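Local structure of BolA-like protein (Babesia bovis, 3O2E) at residues A[29-34]-A[77-82]; A[73-78]-A[87-92]. The protein is of unproven function but may bind a [2Fe-2S] cluster. All coordinates share one frame; numbering follows the deposited sequence.

Interaction 1: residues A[29-34]-A[77-82]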
ATOM      1  N   GLU A  29       3.437  -3.083   5.666  1.00 14.64           N
ATOM      2  CA  GLU A  29       2.775  -4.315   5.395  1.00 14.22           C
ATOM      3  C   GLU A  29       1.687  -4.599   6.432  1.00 14.85           C
ATOM      4  O   GLU A  29       0.612  -5.034   6.074  1.00 14.16           O
ATOM      5  CB  GLU A  29       3.780  -5.446   5.370  1.00 15.12           C
ATOM      6  CG  GLU A  29       4.604  -5.502   4.096  1.00 15.64           C
ATOM      7  CD  GLU A  29       5.720  -6.541   4.151  1.00 22.98           C
ATOM      8  OE1 GLU A  29       6.176  -6.897   5.277  1.00 26.41           O
ATOM      9  OE2 GLU A  29       6.162  -6.970   3.071  1.00 23.29           O
ATOM     10  N   GLU A  30       1.993  -4.388   7.706  1.00 15.91           N
ATOM     11  CA  GLU A  30       1.048  -4.648   8.786  1.00 18.08           C
ATOM     12  C   GLU A  30      -0.169  -3.708   8.713  1.00 16.42           C
ATOM     13  O   GLU A  30      -1.296  -4.132   8.924  1.00 17.11           O
ATOM     14  CB  GLU A  30       1.807  -4.597  10.130  1.00 20.04           C
ATOM     15  CG  GLU A  30       1.032  -4.308  11.438  1.00 28.43           C
ATOM     16  CD  GLU A  30       1.977  -3.708  12.526  1.00 36.46           C
ATOM     17  OE1 GLU A  30       3.114  -4.219  12.674  1.00 43.56           O
ATOM     18  OE2 GLU A  30       1.629  -2.690  13.185  1.00 41.58           O
ATOM     19  N   ARG A  31       0.061  -2.431   8.440  1.00 15.32           N
ATOM     20  CA  ARG A  31      -1.014  -1.461   8.336  1.00 15.42           C
ATOM     21  C   ARG A  31      -1.900  -1.817   7.196  1.00 14.59           C
ATOM     22  O   ARG A  31      -3.117  -1.813   7.339  1.00 14.25           O
ATOM     23  CB  ARG A  31      -0.474  -0.056   8.079  1.00 15.92           C
ATOM     24  CG  ARG A  31       0.246   0.579   9.217  1.00 19.61           C
ATOM     25  CD  ARG A  31      -0.661   1.014  10.318  1.00 24.85           C
ATOM     26  NE  ARG A  31       0.199   1.374  11.420  1.00 32.02           N
ATOM     27  CZ  ARG A  31       0.648   0.514  12.330  1.00 39.24           C
ATOM     28  NH1 ARG A  31       0.269  -0.768  12.321  1.00 42.42           N
ATOM     29  NH2 ARG A  31       1.486   0.937  13.268  1.00 43.01           N
ATOM     30  N   LEU A  32      -1.293  -2.106   6.036  1.00 13.59           N
ATOM     31  CA  LEU A  32      -2.090  -2.457   4.840  1.00 12.83           C
ATOM     32  C   LEU A  32      -2.883  -3.719   5.068  1.00 12.62           C
ATOM     33  O   LEU A  32      -4.057  -3.787   4.694  1.00 13.34           O
ATOM     34  CB  LEU A  32      -1.199  -2.597   3.572  1.00 11.39           C
ATOM     35  CG  LEU A  32      -0.443  -1.370   3.092  1.00 14.08           C
ATOM     36  CD1 LEU A  32       0.381  -1.666   1.824  1.00 12.42           C
ATOM     37  CD2 LEU A  32      -1.401  -0.295   2.810  1.00 13.74           C
ATOM     38  N   ARG A  33      -2.233  -4.754   5.613  1.00 13.28           N
ATOM     39  CA  ARG A  33      -2.943  -6.015   5.922  1.00 14.20           C
ATOM     40  C   ARG A  33      -4.071  -5.816   6.918  1.00 14.83           C
ATOM     41  O   ARG A  33      -5.151  -6.383   6.789  1.00 13.63           O
ATOM     42  CB  ARG A  33      -1.982  -7.075   6.465  1.00 15.00           C
ATOM     43  CG  ARG A  33      -1.115  -7.583   5.367  1.00 15.96           C
ATOM     44  CD  ARG A  33       0.057  -8.409   5.846  1.00 17.03           C
ATOM     45  NE  ARG A  33       0.647  -8.981   4.631  1.00 19.79           N
ATOM     46  CZ  ARG A  33       1.932  -9.248   4.405  1.00 21.07           C
ATOM     47  NH1 ARG A  33       2.854  -9.021   5.338  1.00 22.00           N
ATOM     48  NH2 ARG A  33       2.272  -9.777   3.203  1.00 24.18           N
ATOM     49  N   SER A  34      -3.813  -5.034   7.953  1.00 16.04           N
ATOM     50  CA  SER A  34      -4.822  -4.796   8.963  1.00 18.05           C
ATOM     51  C   SER A  34      -6.086  -4.132   8.374  1.00 17.90           C
ATOM     52  O   SER A  34      -7.203  -4.589   8.656  1.00 16.64           O
ATOM     53  CB  SER A  34      -4.240  -3.975  10.092  1.00 19.55           C
ATOM     54  OG  SER A  34      -5.275  -3.604  10.971  1.00 25.60           O
ATOM     55  N   SER A  77      -5.152   6.217   3.937  1.00 17.12           N
ATOM     56  CA  SER A  77      -5.763   6.218   5.251  1.00 17.87           C
ATOM     57  C   SER A  77      -5.269   5.077   6.183  1.00 16.98           C
ATOM     58  O   SER A  77      -5.250   5.247   7.379  1.00 17.14           O
ATOM     59  CB  SER A  77      -7.280   6.272   5.145  1.00 19.49           C
ATOM     60  OG  SER A  77      -7.802   4.999   5.341  1.00 23.21           O
ATOM     61  N   ALA A  78      -4.898   3.931   5.626  1.00 16.80           N
ATOM     62  CA  ALA A  78      -4.264   2.842   6.382  1.00 16.84           C
ATOM     63  C   ALA A  78      -2.936   3.222   7.024  1.00 17.18           C
ATOM     64  O   ALA A  78      -2.590   2.768   8.134  1.00 17.25           O
ATOM     65  CB  ALA A  78      -4.097   1.631   5.460  1.00 15.88           C
ATOM     66  N   ILE A  79      -2.196   4.094   6.351  1.00 17.22           N
ATOM     67  CA  ILE A  79      -0.853   4.488   6.784  1.00 17.15           C
ATOM     68  C   ILE A  79      -0.799   5.968   7.123  1.00 17.16           C
ATOM     69  O   ILE A  79       0.297   6.585   7.030  1.00 17.12           O
ATOM     70  CB  ILE A  79       0.238   4.159   5.716  1.00 16.85           C
ATOM     71  CG1 ILE A  79      -0.095   4.812   4.357  1.00 17.34           C
ATOM     72  CG2 ILE A  79       0.446   2.625   5.488  1.00 16.77           C
ATOM     73  CD1 ILE A  79       1.059   4.753   3.331  1.00 17.78           C
ATOM     74  N   ALA A  80      -1.942   6.531   7.567  1.00 17.82           N
ATOM     75  CA  ALA A  80      -2.061   7.970   7.874  1.00 17.57           C
ATOM     76  C   ALA A  80      -1.075   8.406   8.917  1.00 17.82           C
ATOM     77  O   ALA A  80      -0.466   9.429   8.755  1.00 16.99           O
ATOM     78  CB  ALA A  80      -3.518   8.369   8.304  1.00 18.81           C
ATOM     79  N   ALA A  81      -0.883   7.600   9.964  1.00 19.24           N
ATOM     80  CA  ALA A  81       0.000   7.930  11.076  1.00 20.17           C
ATOM     81  C   ALA A  81       1.455   7.994  10.661  1.00 19.98           C
ATOM     82  O   ALA A  81       2.218   8.791  11.175  1.00 20.15           O
ATOM     83  CB  ALA A  81      -0.177   6.899  12.184  1.00 21.49           C
ATOM     84  N   GLU A  82       1.815   7.189   9.673  1.00 19.72           N
ATOM     85  CA  GLU A  82       3.204   7.028   9.205  1.00 19.50           C
ATOM     86  C   GLU A  82       3.592   7.966   8.075  1.00 18.45           C
ATOM     87  O   GLU A  82       4.788   8.189   7.855  1.00 18.59           O
ATOM     88  CB  GLU A  82       3.413   5.582   8.748  1.00 19.67           C
ATOM     89  CG  GLU A  82       3.437   4.577   9.887  1.00 22.31           C
ATOM     90  CD  GLU A  82       2.061   4.127  10.325  1.00 27.55           C
ATOM     91  OE1 GLU A  82       1.092   4.154   9.517  1.00 29.89           O
ATOM     92  OE2 GLU A  82       1.942   3.747  11.508  1.00 29.48           O
TER

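Interaction 2: residues A[73-78]-A[87-92]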
ATOM      1  N   ARG A  73      -6.973   6.862  -1.748  1.00 17.55           N
ATOM      2  CA  ARG A  73      -7.377   7.371  -0.443  1.00 17.65           C
ATOM      3  C   ARG A  73      -7.463   6.332   0.656  1.00 17.44           C
ATOM      4  O   ARG A  73      -7.024   6.553   1.797  1.00 18.55           O
ATOM      5  CB  ARG A  73      -8.688   8.116  -0.591  1.00 18.26           C
ATOM      6  CG  ARG A  73      -8.488   9.376  -1.339  1.00 17.96           C
ATOM      7  CD  ARG A  73      -9.759   9.896  -1.879  1.00 21.70           C
ATOM      8  NE  ARG A  73      -9.608  11.279  -2.230  1.00 23.10           N
ATOM      9  CZ  ARG A  73     -10.393  11.959  -3.042  1.00 28.81           C
ATOM     10  NH1 ARG A  73     -11.404  11.377  -3.660  1.00 32.16           N
ATOM     11  NH2 ARG A  73     -10.151  13.244  -3.244  1.00 31.30           N
ATOM     12  N   LEU A  74      -8.031   5.184   0.326  1.00 17.68           N
ATOM     13  CA  LEU A  74      -8.162   4.125   1.298  1.00 17.43           C
ATOM     14  C   LEU A  74      -6.796   3.606   1.762  1.00 14.98           C
ATOM     15  O   LEU A  74      -6.596   3.321   2.918  1.00 14.55           O
ATOM     16  CB  LEU A  74      -8.991   3.007   0.673  1.00 18.64           C
ATOM     17  CG  LEU A  74      -9.600   1.912   1.529  1.00 21.66           C
ATOM     18  CD1 LEU A  74     -10.556   2.471   2.553  1.00 25.22           C
ATOM     19  CD2 LEU A  74     -10.314   0.934   0.602  1.00 21.03           C
ATOM     20  N   VAL A  75      -5.879   3.429   0.840  1.00 13.89           N
ATOM     21  CA  VAL A  75      -4.524   2.983   1.187  1.00 14.13           C
ATOM     22  C   VAL A  75      -3.798   4.000   2.027  1.00 14.09           C
ATOM     23  O   VAL A  75      -3.185   3.651   3.039  1.00 15.53           O
ATOM     24  CB  VAL A  75      -3.745   2.622  -0.063  1.00 13.41           C
ATOM     25  CG1 VAL A  75      -2.302   2.223   0.276  1.00 13.39           C
ATOM     26  CG2 VAL A  75      -4.503   1.507  -0.782  1.00 15.59           C
ATOM     27  N   ASN A  76      -3.908   5.272   1.668  1.00 15.57           N
ATOM     28  CA  ASN A  76      -3.252   6.324   2.442  1.00 15.22           C
ATOM     29  C   ASN A  76      -3.848   6.442   3.817  1.00 15.80           C
ATOM     30  O   ASN A  76      -3.150   6.670   4.769  1.00 14.62           O
ATOM     31  CB  ASN A  76      -3.388   7.642   1.750  1.00 16.13           C
ATOM     32  CG  ASN A  76      -2.616   7.708   0.482  1.00 17.10           C
ATOM     33  OD1 ASN A  76      -1.602   7.028   0.299  1.00 16.12           O
ATOM     34  ND2 ASN A  76      -3.073   8.552  -0.400  1.00 17.85           N
ATOM     35  N   SER A  77      -5.152   6.217   3.937  1.00 17.12           N
ATOM     36  CA  SER A  77      -5.763   6.218   5.251  1.00 17.87           C
ATOM     37  C   SER A  77      -5.269   5.077   6.183  1.00 16.98           C
ATOM     38  O   SER A  77      -5.250   5.247   7.379  1.00 17.14           O
ATOM     39  CB  SER A  77      -7.280   6.272   5.145  1.00 19.49           C
ATOM     40  OG  SER A  77      -7.802   4.999   5.341  1.00 23.21           O
ATOM     41  N   ALA A  78      -4.898   3.931   5.626  1.00 16.80           N
ATOM     42  CA  ALA A  78      -4.264   2.842   6.382  1.00 16.84           C
ATOM     43  C   ALA A  78      -2.936   3.222   7.024  1.00 17.18           C
ATOM     44  O   ALA A  78      -2.590   2.768   8.134  1.00 17.25           O
ATOM     45  CB  ALA A  78      -4.097   1.631   5.460  1.00 15.88           C
ATOM     46  N   HIS A  87       8.931   9.480   2.625  1.00 12.71           N
ATOM     47  CA  HIS A  87       9.370  10.379   1.565  1.00 12.77           C
ATOM     48  C   HIS A  87       8.470  10.246   0.329  1.00 13.14           C
ATOM     49  O   HIS A  87       8.005  11.265  -0.270  1.00 13.49           O
ATOM     50  CB  HIS A  87      10.861  10.091   1.191  1.00 12.22           C
ATOM     51  CG  HIS A  87      11.273  10.664  -0.126  1.00 12.13           C
ATOM     52  ND1 HIS A  87      11.361  12.022  -0.352  1.00 12.01           N
ATOM     53  CD2 HIS A  87      11.588  10.065  -1.300  1.00 11.12           C
ATOM     54  CE1 HIS A  87      11.728  12.227  -1.600  1.00 14.30           C
ATOM     55  NE2 HIS A  87      11.868  11.059  -2.201  1.00 11.86           N
ATOM     56  N   ALA A  88       8.248   8.996  -0.075  1.00 13.40           N
ATOM     57  CA  ALA A  88       7.404   8.686  -1.223  1.00 13.94           C
ATOM     58  C   ALA A  88       6.683   7.366  -1.022  1.00 14.35           C
ATOM     59  O   ALA A  88       7.222   6.411  -0.466  1.00 13.90           O
ATOM     60  CB  ALA A  88       8.252   8.590  -2.515  1.00 14.66           C
ATOM     61  N   PHE A  89       5.462   7.308  -1.532  1.00 15.62           N
ATOM     62  CA  PHE A  89       4.673   6.112  -1.508  1.00 15.16           C
ATOM     63  C   PHE A  89       3.883   6.049  -2.795  1.00 15.94           C
ATOM     64  O   PHE A  89       3.167   7.005  -3.155  1.00 18.81           O
ATOM     65  CB  PHE A  89       3.776   6.084  -0.282  1.00 14.97           C
ATOM     66  CG  PHE A  89       3.103   4.751  -0.075  1.00 16.93           C
ATOM     67  CD1 PHE A  89       3.693   3.773   0.691  1.00 18.86           C
ATOM     68  CD2 PHE A  89       1.857   4.487  -0.660  1.00 19.80           C
ATOM     69  CE1 PHE A  89       3.076   2.525   0.884  1.00 20.35           C
ATOM     70  CE2 PHE A  89       1.231   3.267  -0.458  1.00 23.29           C
ATOM     71  CZ  PHE A  89       1.876   2.262   0.311  1.00 20.93           C
ATOM     72  N   THR A  90       4.087   4.965  -3.530  1.00 15.04           N
ATOM     73  CA  THR A  90       3.365   4.697  -4.744  1.00 14.92           C
ATOM     74  C   THR A  90       2.654   3.345  -4.602  1.00 13.95           C
ATOM     75  O   THR A  90       2.997   2.507  -3.762  1.00 12.80           O
ATOM     76  CB  THR A  90       4.261   4.664  -5.979  1.00 15.45           C
ATOM     77  OG1 THR A  90       5.164   3.566  -5.879  1.00 16.44           O
ATOM     78  CG2 THR A  90       5.051   5.966  -6.152  1.00 16.07           C
ATOM     79  N   MET A  91       1.634   3.146  -5.442  1.00 14.72           N
ATOM     80  CA  MET A  91       0.776   1.974  -5.322  1.00 13.47           C
ATOM     81  C   MET A  91       0.052   1.626  -6.624  1.00 13.76           C
ATOM     82  O   MET A  91      -0.105   2.468  -7.535  1.00 13.54           O
ATOM     83  CB  MET A  91      -0.226   2.179  -4.182  1.00 14.07           C
ATOM     84  CG  MET A  91      -1.371   3.104  -4.526  1.00 15.89           C
ATOM     85  SD  MET A  91      -2.419   3.517  -3.174  0.71 13.11           S
ATOM     86  CE  MET A  91      -1.487   4.849  -2.473  1.00 15.39           C
ATOM     87  N   LYS A  92      -0.326   0.353  -6.713  1.00 14.03           N
ATOM     88  CA  LYS A  92      -1.229  -0.150  -7.745  1.00 14.24           C
ATOM     89  C   LYS A  92      -2.294  -0.956  -6.997  1.00 14.88           C
ATOM     90  O   LYS A  92      -1.954  -1.819  -6.190  1.00 13.79           O
ATOM     91  CB  LYS A  92      -0.469  -1.024  -8.740  1.00 15.41           C
TER
HETATM   92  O   HOH W   1       0.572   8.256  -1.499  1.00 27.40           O

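Interaction 1: residues A[29-34]-A[77-82]
Arg-31 and Glu-82 are brought together by first torsions that are alike. Both carry CG anti to the carbonyl carbon, chi1 -70° and -71°, and the chains then bend at chi2 in opposite senses. The two side chains cross at about a right angle and form a salt bridge. Arg-31 NE donates to Glu-82 OE2 at 2.9 Å, reaching it from above the carboxylate plane. A second, weak bond runs from Arg-31 NH2 to the same oxygen at 3.3 Å. The guanidinium and carboxylate planes stay 57° apart, so this is not a flat, two-oxygen pairing. Arg-31 NH1 forms a salt bridge with Glu-30 OE2 of its own helix. The guanidinium thus sits within a network with two carboxylates, which probably helps to fix its rotation.

The bridge to Glu-82 ties helix 25-36 to the chain just after helix 68-78, two helices that pack beside each other in the alpha/beta fold of the BolA family. Ile-79 is the first residue to leave helical geometry there. The rest of the contact is mostly van der Waals. The aliphatic part of Arg-31 lies over the helix end, with its CD 3.4 Å from Ala-78 O and its CB 3.8 Å from Ile-79 CG2. Leu-32 CD2 meets Ala-78 CB at 4.2 Å. Leu-32 also packs on Ala-56 and Ile-58 of strand 52-59, while Ile-79 touches Ile-86.

Interaction 2: residues A[73-78]-A[87-92]
Helix 73-78 passes over strand 88-92 with the two axes 10.1 Å apart at their closest and their N-to-C directions 135° apart, nearer antiparallel than parallel. This is the second half of a beta-alpha-beta unit, in which helix 68-78 connects strand 52-59 to the parallel strand 86-94.

Val-75 from the helix and Met-91 from the strand point at each other and meet tip to tip. Met-91 SD lies 3.5 Å from Val-75 CB and also touches both methyls of that residue. The methionine has its CG between backbone N and carbonyl carbon, chi1 76°. The chain runs straight through chi2 and bends at chi3, which carries CE to the edge of the Phe-89 ring, in its plane. Phe-89 also points at the helix, and its side chain crosses that of Val-75 at about a right angle. Phe-89 CE2 is 3.8 Å from Val-75 CG1. Val-75 also packs on Leu-36 of helix 25-36, and Phe-89 on Phe-54 of strand 52-59.

Asn-76 lies at the border of the contact. Its OD1 is 3.5 Å from Met-91 CE, a van der Waals approach. His-87, at the start of the segment, belongs with Ile-86 to the magnesium site. A water links helix and strand, donating to Asn-76 OD1 at 3.1 Å and, weakly, to Phe-89 O at 3.3 Å.

From the N terminus, helix 25-36 comes first and leads into strands 40-45 and 52-59. Helix 68-78 follows, and interaction 1 closes this long loop, 42 residues between its segments, by placing the end of helix 68-78 and the residues after it against helix 25-36. Interaction 2 closes a short one, with eight residues between its segments. The loops overlap rather than nest, sharing Ser-77 and Ala-78. The contacts also touch, through Leu-32 CD2 and Val-75 CG1 at 3.7 Å and through Ile-79 CD1 and Phe-89 CD1 at 3.9 Å. Interaction 1 ties the helices to each other, and interaction 2 ties helix 68-78 to the edge strand 86-94.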